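DspB (Aggregatibacter actinomycetemcomitans, PDB 1YHT) is a glycoside hydrolase that releases biofilms, probably by cutting beta-linked N-acetylglucosamine units from the polysaccharide of the biofilm matrix. Local coordinates at residues Glu194-Ala199 with Lys222-Gln227; Leu163-Ile168 with Glu207-Lys212; Pro285-Asp290 with Gln343-Ser348; Pro32-Ser37 with Leu337-Ile342. All blocks are in the same frame, centred on the assembly; numbering follows the deposited sequence.

Interaction 1. Residues Glu194-Ala199 with Lys222-Gln227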
loop_
_atom_site.group_PDB
_atom_site.type_symbol
_atom_site.label_atom_id
_atom_site.label_comp_id
_atom_site.label_asym_id
_atom_site.label_seq_id
_atom_site.Cartn_x
_atom_site.Cartn_y
_atom_site.Cartn_z
ATOM N N GLU A 194 20.649 7.086 2.469
ATOM C CA GLU A 194 19.993 7.988 1.512
ATOM C C GLU A 194 18.468 7.842 1.509
ATOM O O GLU A 194 17.756 8.762 1.122
ATOM C CB GLU A 194 20.549 7.779 0.102
ATOM C CG GLU A 194 21.967 8.261 -0.056
ATOM C CD GLU A 194 22.082 9.786 -0.045
ATOM O OE1 GLU A 194 21.060 10.502 -0.325
ATOM O OE2 GLU A 194 23.225 10.246 0.246
ATOM N N PHE A 195 17.963 6.685 1.947
ATOM C CA PHE A 195 16.537 6.492 2.055
ATOM C C PHE A 195 15.927 7.438 3.087
ATOM O O PHE A 195 14.860 7.988 2.861
ATOM C CB PHE A 195 16.180 5.035 2.340
ATOM C CG PHE A 195 14.702 4.819 2.472
ATOM C CD1 PHE A 195 13.884 4.986 1.349
ATOM C CD2 PHE A 195 14.127 4.562 3.720
ATOM C CE1 PHE A 195 12.512 4.852 1.449
ATOM C CE2 PHE A 195 12.722 4.408 3.854
ATOM C CZ PHE A 195 11.909 4.563 2.726
ATOM N N ILE A 196 16.606 7.647 4.220
ATOM C CA ILE A 196 16.133 8.579 5.253
ATOM C C ILE A 196 15.919 9.942 4.636
ATOM O O ILE A 196 14.858 10.582 4.817
ATOM C CB ILE A 196 17.152 8.734 6.391
ATOM C CG1 ILE A 196 17.450 7.376 7.043
ATOM C CG2 ILE A 196 16.706 9.791 7.408
ATOM C CD1 ILE A 196 16.289 6.569 7.338
ATOM N N THR A 197 16.928 10.379 3.897
ATOM C CA THR A 197 16.895 11.667 3.243
ATOM C C THR A 197 15.726 11.763 2.255
ATOM O O THR A 197 15.024 12.773 2.186
ATOM C CB THR A 197 18.242 11.923 2.518
ATOM O OG1 THR A 197 19.301 11.790 3.474
ATOM C CG2 THR A 197 18.278 13.272 1.883
ATOM N N TYR A 198 15.568 10.720 1.458
ATOM C CA TYR A 198 14.539 10.648 0.419
ATOM C C TYR A 198 13.145 10.659 1.083
ATOM O O TYR A 198 12.288 11.436 0.727
ATOM C CB TYR A 198 14.767 9.354 -0.389
ATOM C CG TYR A 198 13.730 9.029 -1.463
ATOM C CD1 TYR A 198 13.683 9.755 -2.663
ATOM C CD2 TYR A 198 12.807 7.989 -1.283
ATOM C CE1 TYR A 198 12.728 9.468 -3.649
ATOM C CE2 TYR A 198 11.833 7.706 -2.264
ATOM C CZ TYR A 198 11.806 8.444 -3.451
ATOM O OH TYR A 198 10.870 8.168 -4.442
ATOM N N ALA A 199 12.941 9.786 2.050
ATOM C CA ALA A 199 11.629 9.662 2.693
ATOM C C ALA A 199 11.300 10.961 3.445
ATOM O O ALA A 199 10.167 11.432 3.402
ATOM C CB ALA A 199 11.590 8.465 3.626
ATOM N N LYS A 222 17.718 0.361 13.293
ATOM C CA LYS A 222 18.241 0.966 14.538
ATOM C C LYS A 222 19.297 2.043 14.315
ATOM O O LYS A 222 19.326 3.013 15.038
ATOM C CB LYS A 222 18.844 -0.125 15.419
ATOM C CG LYS A 222 17.823 -1.026 16.050
ATOM C CD LYS A 222 18.523 -2.083 16.940
ATOM C CE LYS A 222 17.734 -3.364 17.019
ATOM N NZ LYS A 222 18.563 -4.453 17.689
ATOM N N ASN A 223 20.151 1.852 13.305
ATOM C CA ASN A 223 21.238 2.780 12.998
ATOM C C ASN A 223 20.811 4.161 12.616
ATOM O O ASN A 223 21.569 5.106 12.849
ATOM C CB ASN A 223 22.097 2.281 11.822
ATOM C CG ASN A 223 23.091 1.256 12.236
ATOM O OD1 ASN A 223 23.259 0.983 13.433
ATOM N ND2 ASN A 223 23.740 0.643 11.252
ATOM N N THR A 224 19.620 4.282 12.026
ATOM C CA THR A 224 19.196 5.529 11.355
ATOM C C THR A 224 17.758 6.007 11.656
ATOM O O THR A 224 17.408 7.109 11.311
ATOM C CB THR A 224 19.311 5.374 9.828
ATOM O OG1 THR A 224 18.474 4.305 9.369
ATOM C CG2 THR A 224 20.763 5.127 9.361
ATOM N N PHE A 225 16.909 5.176 12.253
ATOM C CA PHE A 225 15.486 5.541 12.318
ATOM C C PHE A 225 15.187 6.810 13.083
ATOM O O PHE A 225 14.202 7.443 12.825
ATOM C CB PHE A 225 14.589 4.392 12.797
ATOM C CG PHE A 225 14.502 4.256 14.275
ATOM C CD1 PHE A 225 13.283 4.458 14.929
ATOM C CD2 PHE A 225 15.620 3.900 15.026
ATOM C CE1 PHE A 225 13.179 4.298 16.323
ATOM C CE2 PHE A 225 15.529 3.736 16.418
ATOM C CZ PHE A 225 14.306 3.935 17.065
ATOM N N GLU A 226 16.048 7.183 14.021
ATOM C CA GLU A 226 15.861 8.379 14.781
ATOM C C GLU A 226 16.050 9.631 13.930
ATOM O O GLU A 226 15.696 10.693 14.394
ATOM C CB GLU A 226 16.794 8.394 15.992
ATOM C CG GLU A 226 16.627 7.173 16.905
ATOM C CD GLU A 226 17.710 7.040 17.959
ATOM O OE1 GLU A 226 18.861 6.633 17.640
ATOM O OE2 GLU A 226 17.396 7.381 19.109
ATOM N N GLN A 227 16.545 9.503 12.687
ATOM C CA GLN A 227 16.655 10.636 11.736
ATOM C C GLN A 227 15.370 10.878 10.914
ATOM O O GLN A 227 15.235 11.861 10.224
ATOM C CB GLN A 227 17.797 10.363 10.744
ATOM C CG GLN A 227 19.173 10.222 11.391
ATOM C CD GLN A 227 20.203 9.574 10.482
ATOM O OE1 GLN A 227 20.302 9.918 9.320
ATOM N NE2 GLN A 227 20.950 8.606 11.009
#

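Interaction 2. Residues Leu163-Ile168 with Glu207-Lys212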
loop_
_atom_site.group_PDB
_atom_site.type_symbol
_atom_site.label_atom_id
_atom_site.label_comp_id
_atom_site.label_asym_id
_atom_site.label_seq_id
_atom_site.Cartn_x
_atom_site.Cartn_y
_atom_site.Cartn_z
ATOM N N LEU A 163 4.568 13.609 -9.880
ATOM C CA LEU A 163 3.549 12.551 -9.946
ATOM C C LEU A 163 2.738 12.526 -8.636
ATOM O O LEU A 163 1.498 12.457 -8.641
ATOM C CB LEU A 163 4.195 11.177 -10.198
ATOM C CG LEU A 163 3.279 9.980 -10.455
ATOM C CD1 LEU A 163 2.268 10.251 -11.645
ATOM C CD2 LEU A 163 4.157 8.740 -10.721
ATOM N N MET A 164 3.416 12.700 -7.512
ATOM C CA MET A 164 2.681 12.837 -6.242
ATOM C C MET A 164 1.667 13.976 -6.285
ATOM O O MET A 164 0.527 13.798 -5.842
ATOM C CB MET A 164 3.628 13.037 -5.075
ATOM C CG MET A 164 4.518 11.828 -4.779
ATOM S SD MET A 164 5.887 12.272 -3.637
ATOM C CE MET A 164 4.980 12.538 -2.109
ATOM N N SER A 165 2.060 15.127 -6.840
ATOM C CA SER A 165 1.125 16.268 -6.969
ATOM C C SER A 165 -0.137 15.941 -7.773
ATOM O O SER A 165 -1.252 16.361 -7.433
ATOM C CB SER A 165 1.850 17.457 -7.605
ATOM O OG SER A 165 2.863 17.933 -6.728
ATOM N N GLU A 166 0.047 15.210 -8.878
ATOM C CA GLU A 166 -1.066 14.750 -9.683
ATOM C C GLU A 166 -1.987 13.802 -8.902
ATOM O O GLU A 166 -3.224 13.930 -8.933
ATOM C CB GLU A 166 -0.524 14.057 -10.922
ATOM C CG GLU A 166 -1.654 13.607 -11.850
ATOM C CD GLU A 166 -1.152 12.943 -13.109
ATOM O OE1 GLU A 166 -0.963 11.714 -13.078
ATOM O OE2 GLU A 166 -1.000 13.649 -14.110
ATOM N N VAL A 167 -1.387 12.843 -8.207
ATOM C CA VAL A 167 -2.155 11.867 -7.385
ATOM C C VAL A 167 -2.929 12.584 -6.270
ATOM O O VAL A 167 -4.128 12.345 -6.049
ATOM C CB VAL A 167 -1.256 10.761 -6.867
ATOM C CG1 VAL A 167 -1.983 9.922 -5.838
ATOM C CG2 VAL A 167 -0.767 9.877 -8.016
ATOM N N ILE A 168 -2.274 13.545 -5.643
ATOM C CA ILE A 168 -2.932 14.395 -4.647
ATOM C C ILE A 168 -4.119 15.147 -5.233
ATOM O O ILE A 168 -5.217 15.150 -4.653
ATOM C CB ILE A 168 -1.890 15.365 -4.019
ATOM C CG1 ILE A 168 -0.934 14.564 -3.185
ATOM C CG2 ILE A 168 -2.566 16.446 -3.144
ATOM C CD1 ILE A 168 0.260 15.307 -2.701
ATOM N N GLU A 207 3.585 17.345 3.779
ATOM C CA GLU A 207 3.225 18.252 4.861
ATOM C C GLU A 207 2.838 19.613 4.302
ATOM O O GLU A 207 1.780 20.149 4.659
ATOM C CB GLU A 207 4.360 18.363 5.933
ATOM C CG GLU A 207 4.063 19.357 7.042
ATOM C CD GLU A 207 5.231 19.515 8.017
ATOM O OE1 GLU A 207 6.293 20.026 7.632
ATOM O OE2 GLU A 207 5.085 19.118 9.183
ATOM N N LYS A 208 3.619 20.147 3.366
ATOM C CA LYS A 208 3.288 21.455 2.806
ATOM C C LYS A 208 1.972 21.412 2.025
ATOM O O LYS A 208 1.242 22.398 1.988
ATOM C CB LYS A 208 4.434 22.014 1.946
ATOM C CG LYS A 208 4.285 23.547 1.619
ATOM C CD LYS A 208 5.317 23.997 0.549
ATOM C CE LYS A 208 4.997 25.403 -0.046
ATOM N NZ LYS A 208 5.229 25.459 -1.569
ATOM N N LYS A 209 1.666 20.261 1.415
ATOM C CA LYS A 209 0.383 20.017 0.759
ATOM C C LYS A 209 -0.782 19.729 1.715
ATOM O O LYS A 209 -1.865 19.419 1.231
ATOM C CB LYS A 209 0.515 18.794 -0.137
ATOM C CG LYS A 209 1.557 18.840 -1.252
ATOM C CD LYS A 209 1.062 19.649 -2.376
ATOM C CE LYS A 209 1.947 19.539 -3.631
ATOM N NZ LYS A 209 1.102 19.933 -4.781
ATOM N N GLY A 210 -0.550 19.740 3.030
ATOM C CA GLY A 210 -1.591 19.514 4.017
ATOM C C GLY A 210 -1.888 18.028 4.202
ATOM O O GLY A 210 -2.964 17.675 4.656
ATOM N N LEU A 211 -0.937 17.170 3.832
ATOM C CA LEU A 211 -1.075 15.739 3.984
ATOM C C LEU A 211 -0.032 15.115 4.935
ATOM O O LEU A 211 1.152 15.437 4.893
ATOM C CB LEU A 211 -0.996 15.033 2.624
ATOM C CG LEU A 211 -2.110 15.380 1.649
ATOM C CD1 LEU A 211 -1.748 14.996 0.244
ATOM C CD2 LEU A 211 -3.415 14.687 2.083
ATOM N N LYS A 212 -0.504 14.164 5.725
ATOM C CA LYS A 212 0.339 13.274 6.490
ATOM C C LYS A 212 0.853 12.138 5.616
ATOM O O LYS A 212 0.282 11.815 4.572
ATOM C CB LYS A 212 -0.421 12.724 7.685
ATOM C CG LYS A 212 -0.768 13.795 8.686
ATOM C CD LYS A 212 -1.920 13.286 9.519
ATOM C CE LYS A 212 -2.291 14.175 10.615
ATOM N NZ LYS A 212 -3.535 13.661 11.255
HETATM O O HOH W 1 -0.907 18.704 -5.494
#

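Interaction 3. Residues Pro285-Asp290 with Gln343-Ser348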
loop_
_atom_site.group_PDB
_atom_site.type_symbol
_atom_site.label_atom_id
_atom_site.label_comp_id
_atom_site.label_asym_id
_atom_site.label_seq_id
_atom_site.Cartn_x
_atom_site.Cartn_y
_atom_site.Cartn_z
ATOM N N PRO A 285 -10.008 -25.202 -5.574
ATOM C CA PRO A 285 -11.165 -25.874 -4.966
ATOM C C PRO A 285 -11.496 -25.414 -3.535
ATOM O O PRO A 285 -12.644 -25.550 -3.124
ATOM C CB PRO A 285 -10.751 -27.357 -4.941
ATOM C CG PRO A 285 -9.709 -27.489 -6.021
ATOM C CD PRO A 285 -8.982 -26.154 -6.057
ATOM N N THR A 286 -10.520 -24.908 -2.773
ATOM C CA THR A 286 -10.794 -24.541 -1.352
ATOM C C THR A 286 -10.742 -23.025 -1.054
ATOM O O THR A 286 -10.612 -22.624 0.110
ATOM C CB THR A 286 -9.819 -25.224 -0.369
ATOM O OG1 THR A 286 -8.479 -24.819 -0.674
ATOM C CG2 THR A 286 -9.949 -26.764 -0.428
ATOM N N PHE A 287 -10.830 -22.189 -2.083
ATOM C CA PHE A 287 -10.591 -20.745 -1.885
ATOM C C PHE A 287 -11.601 -20.154 -0.910
ATOM O O PHE A 287 -11.262 -19.483 0.040
ATOM C CB PHE A 287 -10.618 -19.993 -3.210
ATOM C CG PHE A 287 -10.721 -18.529 -3.043
ATOM C CD1 PHE A 287 -9.697 -17.825 -2.433
ATOM C CD2 PHE A 287 -11.868 -17.852 -3.433
ATOM C CE1 PHE A 287 -9.795 -16.456 -2.239
ATOM C CE2 PHE A 287 -11.973 -16.469 -3.250
ATOM C CZ PHE A 287 -10.957 -15.778 -2.664
ATOM N N SER A 288 -12.859 -20.448 -1.161
ATOM C CA SER A 288 -13.940 -19.916 -0.369
ATOM C C SER A 288 -13.948 -20.449 1.093
ATOM O O SER A 288 -14.161 -19.689 2.046
ATOM C CB SER A 288 -15.230 -20.167 -1.143
ATOM O OG SER A 288 -16.346 -19.880 -0.346
ATOM N N GLN A 289 -13.613 -21.725 1.280
ATOM C CA GLN A 289 -13.475 -22.335 2.619
ATOM C C GLN A 289 -12.317 -21.754 3.406
ATOM O O GLN A 289 -12.471 -21.444 4.592
ATOM C CB GLN A 289 -13.189 -23.835 2.510
ATOM C CG GLN A 289 -14.271 -24.694 1.908
ATOM C CD GLN A 289 -13.678 -26.006 1.349
ATOM O OE1 GLN A 289 -13.035 -26.775 2.096
ATOM N NE2 GLN A 289 -13.870 -26.254 0.047
ATOM N N ASP A 290 -11.159 -21.673 2.750
ATOM C CA ASP A 290 -9.922 -21.075 3.291
ATOM C C ASP A 290 -10.132 -19.606 3.737
ATOM O O ASP A 290 -9.691 -19.191 4.819
ATOM C CB ASP A 290 -8.778 -21.115 2.240
ATOM C CG ASP A 290 -8.272 -22.557 1.916
ATOM O OD1 ASP A 290 -8.673 -23.508 2.617
ATOM O OD2 ASP A 290 -7.485 -22.700 0.938
ATOM N N GLN A 343 -14.143 -9.995 -3.441
ATOM C CA GLN A 343 -14.840 -9.162 -2.493
ATOM C C GLN A 343 -15.812 -9.970 -1.617
ATOM O O GLN A 343 -15.791 -9.842 -0.388
ATOM C CB GLN A 343 -15.569 -8.068 -3.244
ATOM C CG GLN A 343 -16.200 -6.983 -2.378
ATOM C CD GLN A 343 -17.624 -7.313 -1.913
ATOM O OE1 GLN A 343 -18.438 -7.831 -2.660
ATOM N NE2 GLN A 343 -17.901 -7.017 -0.669
ATOM N N LYS A 344 -16.670 -10.780 -2.227
ATOM C CA LYS A 344 -17.666 -11.520 -1.433
ATOM C C LYS A 344 -17.011 -12.494 -0.457
ATOM O O LYS A 344 -17.461 -12.634 0.673
ATOM C CB LYS A 344 -18.685 -12.242 -2.319
ATOM C CG LYS A 344 -18.106 -13.325 -3.184
ATOM C CD LYS A 344 -19.226 -14.132 -4.001
ATOM C CE LYS A 344 -19.711 -13.431 -5.292
ATOM N NZ LYS A 344 -18.960 -13.836 -6.612
ATOM N N ASN A 345 -15.930 -13.141 -0.893
ATOM C CA ASN A 345 -15.255 -14.127 -0.041
ATOM C C ASN A 345 -14.375 -13.556 1.072
ATOM O O ASN A 345 -14.062 -14.281 2.031
ATOM C CB ASN A 345 -14.510 -15.146 -0.875
ATOM C CG ASN A 345 -15.458 -16.178 -1.493
ATOM O OD1 ASN A 345 -15.848 -17.142 -0.824
ATOM N ND2 ASN A 345 -15.846 -15.966 -2.756
ATOM N N THR A 346 -13.940 -12.303 0.938
ATOM C CA THR A 346 -13.072 -11.688 1.968
ATOM C C THR A 346 -13.853 -10.834 2.953
ATOM O O THR A 346 -13.292 -10.295 3.889
ATOM C CB THR A 346 -11.928 -10.825 1.336
ATOM O OG1 THR A 346 -12.469 -9.889 0.405
ATOM C CG2 THR A 346 -10.938 -11.744 0.590
ATOM N N LYS A 347 -15.157 -10.711 2.747
ATOM C CA LYS A 347 -15.996 -9.870 3.591
ATOM C C LYS A 347 -15.919 -10.249 5.070
ATOM O O LYS A 347 -15.763 -9.402 5.916
ATOM C CB LYS A 347 -17.458 -9.954 3.106
ATOM C CG LYS A 347 -18.379 -8.827 3.472
ATOM C CD LYS A 347 -19.711 -8.965 2.673
ATOM C CE LYS A 347 -20.376 -7.611 2.177
ATOM N NZ LYS A 347 -20.201 -7.111 0.682
ATOM N N SER A 348 -16.101 -11.529 5.374
ATOM C CA SER A 348 -16.048 -11.980 6.759
ATOM C C SER A 348 -14.708 -11.614 7.410
ATOM O O SER A 348 -14.655 -11.206 8.549
ATOM C CB SER A 348 -16.272 -13.496 6.819
ATOM O OG SER A 348 -17.626 -13.785 6.433
HETATM O O HOH W 2 -15.682 -17.652 1.973
#

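Interaction 4. Residues Pro32-Ser37 with Leu337-Ile342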
loop_
_atom_site.group_PDB
_atom_site.type_symbol
_atom_site.label_atom_id
_atom_site.label_comp_id
_atom_site.label_asym_id
_atom_site.label_seq_id
_atom_site.Cartn_x
_atom_site.Cartn_y
_atom_site.Cartn_z
ATOM N N PRO A 32 -15.289 -0.203 -10.332
ATOM C CA PRO A 32 -15.887 0.746 -9.378
ATOM C C PRO A 32 -16.989 0.179 -8.472
ATOM O O PRO A 32 -17.009 0.440 -7.266
ATOM C CB PRO A 32 -16.448 1.840 -10.298
ATOM C CG PRO A 32 -15.508 1.850 -11.446
ATOM C CD PRO A 32 -15.122 0.406 -11.668
ATOM N N GLU A 33 -17.870 -0.624 -9.047
ATOM C CA GLU A 33 -18.940 -1.278 -8.282
ATOM C C GLU A 33 -18.411 -2.108 -7.109
ATOM O O GLU A 33 -18.911 -2.014 -6.011
ATOM C CB GLU A 33 -19.803 -2.163 -9.192
ATOM C CG GLU A 33 -20.886 -1.420 -9.971
ATOM C CD GLU A 33 -22.087 -0.985 -9.147
ATOM O OE1 GLU A 33 -22.270 -1.535 -8.038
ATOM O OE2 GLU A 33 -22.834 -0.066 -9.622
ATOM N N VAL A 34 -17.412 -2.926 -7.376
ATOM C CA VAL A 34 -16.808 -3.785 -6.372
ATOM C C VAL A 34 -16.020 -2.969 -5.357
ATOM O O VAL A 34 -16.061 -3.261 -4.167
ATOM C CB VAL A 34 -15.941 -4.858 -7.019
ATOM C CG1 VAL A 34 -15.141 -5.605 -5.987
ATOM C CG2 VAL A 34 -16.813 -5.830 -7.885
ATOM N N ILE A 35 -15.325 -1.918 -5.806
ATOM C CA ILE A 35 -14.642 -1.019 -4.884
ATOM C C ILE A 35 -15.631 -0.370 -3.915
ATOM O O ILE A 35 -15.368 -0.273 -2.707
ATOM C CB ILE A 35 -13.822 0.029 -5.639
ATOM C CG1 ILE A 35 -12.591 -0.669 -6.311
ATOM C CG2 ILE A 35 -13.327 1.089 -4.659
ATOM C CD1 ILE A 35 -11.773 0.192 -7.219
ATOM N N LYS A 36 -16.772 0.055 -4.427
ATOM C CA LYS A 36 -17.850 0.565 -3.583
ATOM C C LYS A 36 -18.391 -0.479 -2.581
ATOM O O LYS A 36 -18.751 -0.109 -1.467
ATOM C CB LYS A 36 -18.999 1.102 -4.422
ATOM C CG LYS A 36 -18.722 2.438 -5.077
ATOM C CD LYS A 36 -19.786 2.730 -6.121
ATOM C CE LYS A 36 -19.593 4.102 -6.783
ATOM N NZ LYS A 36 -20.846 4.497 -7.448
ATOM N N SER A 37 -18.452 -1.753 -2.972
ATOM C CA SER A 37 -18.821 -2.807 -2.034
ATOM C C SER A 37 -17.816 -2.977 -0.886
ATOM O O SER A 37 -18.193 -3.166 0.248
ATOM C CB SER A 37 -19.061 -4.140 -2.780
ATOM O OG SER A 37 -20.228 -4.078 -3.601
ATOM N N LEU A 337 -9.545 -15.360 -10.639
ATOM C CA LEU A 337 -10.691 -14.951 -9.841
ATOM C C LEU A 337 -11.227 -13.608 -10.294
ATOM O O LEU A 337 -10.449 -12.693 -10.634
ATOM C CB LEU A 337 -10.312 -14.821 -8.368
ATOM C CG LEU A 337 -9.986 -16.036 -7.505
ATOM C CD1 LEU A 337 -9.359 -15.526 -6.213
ATOM C CD2 LEU A 337 -11.258 -16.794 -7.223
ATOM N N LYS A 338 -12.553 -13.471 -10.255
ATOM C CA LYS A 338 -13.182 -12.200 -10.490
ATOM C C LYS A 338 -13.176 -11.305 -9.259
ATOM O O LYS A 338 -13.242 -11.773 -8.121
ATOM C CB LYS A 338 -14.628 -12.392 -10.909
ATOM C CG LYS A 338 -14.737 -13.084 -12.262
ATOM C CD LYS A 338 -14.249 -12.137 -13.379
ATOM C CE LYS A 338 -14.765 -12.590 -14.753
ATOM N NZ LYS A 338 -13.782 -13.468 -15.447
ATOM N N ASP A 339 -13.111 -10.009 -9.530
ATOM C CA ASP A 339 -13.119 -8.997 -8.501
ATOM C C ASP A 339 -14.272 -9.229 -7.503
ATOM O O ASP A 339 -14.059 -9.290 -6.306
ATOM C CB ASP A 339 -13.084 -7.564 -9.134
ATOM C CG ASP A 339 -14.196 -7.287 -10.106
ATOM O OD1 ASP A 339 -15.051 -8.170 -10.347
ATOM O OD2 ASP A 339 -14.211 -6.137 -10.655
ATOM N N GLU A 340 -15.483 -9.420 -8.005
ATOM C CA GLU A 340 -16.625 -9.660 -7.123
ATOM C C GLU A 340 -16.497 -10.940 -6.280
ATOM O O GLU A 340 -16.884 -10.950 -5.130
ATOM C CB GLU A 340 -17.930 -9.626 -7.939
ATOM C CG GLU A 340 -19.161 -9.983 -7.151
ATOM C CD GLU A 340 -19.506 -9.044 -5.989
ATOM O OE1 GLU A 340 -18.868 -7.970 -5.789
ATOM O OE2 GLU A 340 -20.466 -9.409 -5.247
ATOM N N THR A 341 -15.908 -12.004 -6.819
ATOM C CA THR A 341 -15.687 -13.242 -6.029
ATOM C C THR A 341 -14.729 -12.948 -4.876
ATOM O O THR A 341 -14.934 -13.399 -3.718
ATOM C CB THR A 341 -15.108 -14.337 -6.906
ATOM O OG1 THR A 341 -16.023 -14.604 -7.955
ATOM C CG2 THR A 341 -14.806 -15.637 -6.153
ATOM N N ILE A 342 -13.679 -12.193 -5.179
ATOM C CA ILE A 342 -12.718 -11.817 -4.135
ATOM C C ILE A 342 -13.397 -11.007 -3.026
ATOM O O ILE A 342 -13.217 -11.250 -1.806
ATOM C CB ILE A 342 -11.546 -11.004 -4.708
ATOM C CG1 ILE A 342 -10.708 -11.884 -5.634
ATOM C CG2 ILE A 342 -10.684 -10.416 -3.525
ATOM C CD1 ILE A 342 -9.846 -11.094 -6.603
HETATM O O HOH W 3 -19.867 -5.582 -5.686
#

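Interaction 1. Residues Glu194-Ala199 with Lys222-Gln227
I196 reaches out of helix 192-208 and sets its two branches on two different residues of the loop that follows strand 212-216. With chi1 at -58°, CG2 lies anti to the backbone N and heads for Q227, while CG1 swings to the other side of CB, toward T224. CG2 stands 3.6 Å from Q227 CB, the two side chains crossing at about a right angle. The second torsion of I196 is folded (chi2 -46°), which brings CD1 to 3.7 Å from T224 OG1; CG1 follows at 3.9 Å from T224 CB. T224 thus offers its CB and hydroxyl rather than its methyl. That hydroxyl is not left to a hydrocarbon neighbour, since OG1 is hydrogen-bonded to N192 ND2 at the start of the same helix, and N200 ND2 donates to Q227 O. No hydrogen bond links the two segments themselves: they meet by van der Waals packing, with polar ties at N192 and N200. A tight turn, Q227 N to T224 O at 2.9 Å, brings both residues round to the helix. This is helix 192-208 packed against the long loop that joins strand 212-216 directly to strand 233-236 in the family 20 TIM barrel.

Interaction 2. Residues Leu163-Ile168 with Glu207-Lys212
This is a surface contact on the outside of the barrel, where I168 of helix 154-171 meets K209 and L211 in the turn that ends helix 192-208. Its apolar half is I168 against L211, which approach tip to tip: L211 CD1 comes within 3.6 Å of I168 CG1, and lies equally close to I168 CD1. I168 CD1 also touches the lysine chain, 4.0 Å from K209 CG. The lysine is bent at chi2 (-77°), after which its outer chain runs extended across the gap to S165. NZ makes a weak, long hydrogen bond to S165 OG at 3.3 Å, and the stronger partner of that hydroxyl is Q161 O in its own helix. Water 1 adds a second link, accepting from K209 NZ at 2.5 Å and donating to S165 O at 3.1 Å. G210, at positive phi (81°), ends the helix in a Schellman motif and turns the chain so that L211 follows K209 onto the same neighbour. Beneath, F178 of strand 177-181 and L206 pack on I168. The chemistry implies a greasy inner half backed by the barrel and an outer edge where, across this contact, the ammonium meets a hydroxyl, weakly, and a water, but no carboxylate.

Interaction 3. Residues Pro285-Asp290 with Gln343-Ser348
F287 and S288 both turn their side chains away from their own backbone N, with chi1 of S288 at 170° and that of F287 close to it, and this brings an aromatic ring and a hydroxyl to the same residue, N345. N345 takes the other course: its CG lies beside the backbone N, and its second torsion turns the amide so that OD1 is presented to S288. The S288 hydroxyl donates to N345 OD1 at 2.8 Å. The donor arrives at a C=O...donor angle of 155°, slightly tilted from the carbonyl plane. Water 2 donates to the same oxygen, again at 2.8 Å, and also to S288 O at 2.5 Å. OD1 therefore accepts two bonds, while ND2 is engaged with T341 O one turn back in its own helix; together these fix which way round the amide sits. The elements joined are helix 287-301 and the C-terminal helix 339-358, two helices of the outer layer of the TIM barrel, linked in sequence through strand 324-329. Beside the polar pair, F287 CE2 packs on N345 CB at 3.7 Å. The ring approaches obliquely, its plane 58° from that of the amide, and P281 and L337 lie against the ring as well. At the start of helix 287-301, T286 holds the N-cap position without a capping bond from its side chain, its OG1 donating to D290 OD2 instead.

Interaction 4. Residues Pro32-Ser37 with Leu337-Ile342
V34 is the residue of helix 32-44 that meets the start of helix 339-358, one turn into a helix that begins at P32. V34 points at the other helix. Its CG1 is anti to the backbone N (chi1 171°) and lies over the peptide of D339, 3.9 Å from D339 O. The other methyl, CG2, sits between two acidic side chains, 3.7 Å from D339 CG and 3.6 Å from E340 OE1. E340 brings that oxygen over by sending CG anti to its backbone N and then bending at chi2 (63°). I35 packs on I100 of helix 94-106, and K36 forms a salt bridge with D99. One turn beyond V34, S37 OG shares water 3 with the second segment; the water donates to E340 OE1 at 2.6 Å. D339 OD1 accepts E340 N at 2.7 Å, a local and strongly bent bond (132° at the hydrogen). The tie between the helices rests on OD2, which accepts the backbone N of S31, the residue just before helix 32-44. Such packing is characteristic of a closed TIM barrel, where the first and last strands pair, here 18-24 with 324-329, and their helices pack side by side.

In the fold
All four contacts lie on the outside of the strand barrel, among its helices and connecting loops. Interactions 1 and 2 share helix 192-208, with centres 21 Å apart; interactions 3 and 4 share helix 339-358 on the opposite side of the chain's centre from interaction 1. Interaction 1 is the buried one and carries no bond between its segments. Interaction 4 is partly buried and mixes a valine with acids and a water, whereas interactions 2 and 3, at the surface, add direct hydrogen bonds to their water bridges, a weak one in interaction 2 and a good one in interaction 3. Interactions 3 and 4 touch: Q343 packs on V34 and S37, and F287 on L337 and T341, making one continuous patch across three helices.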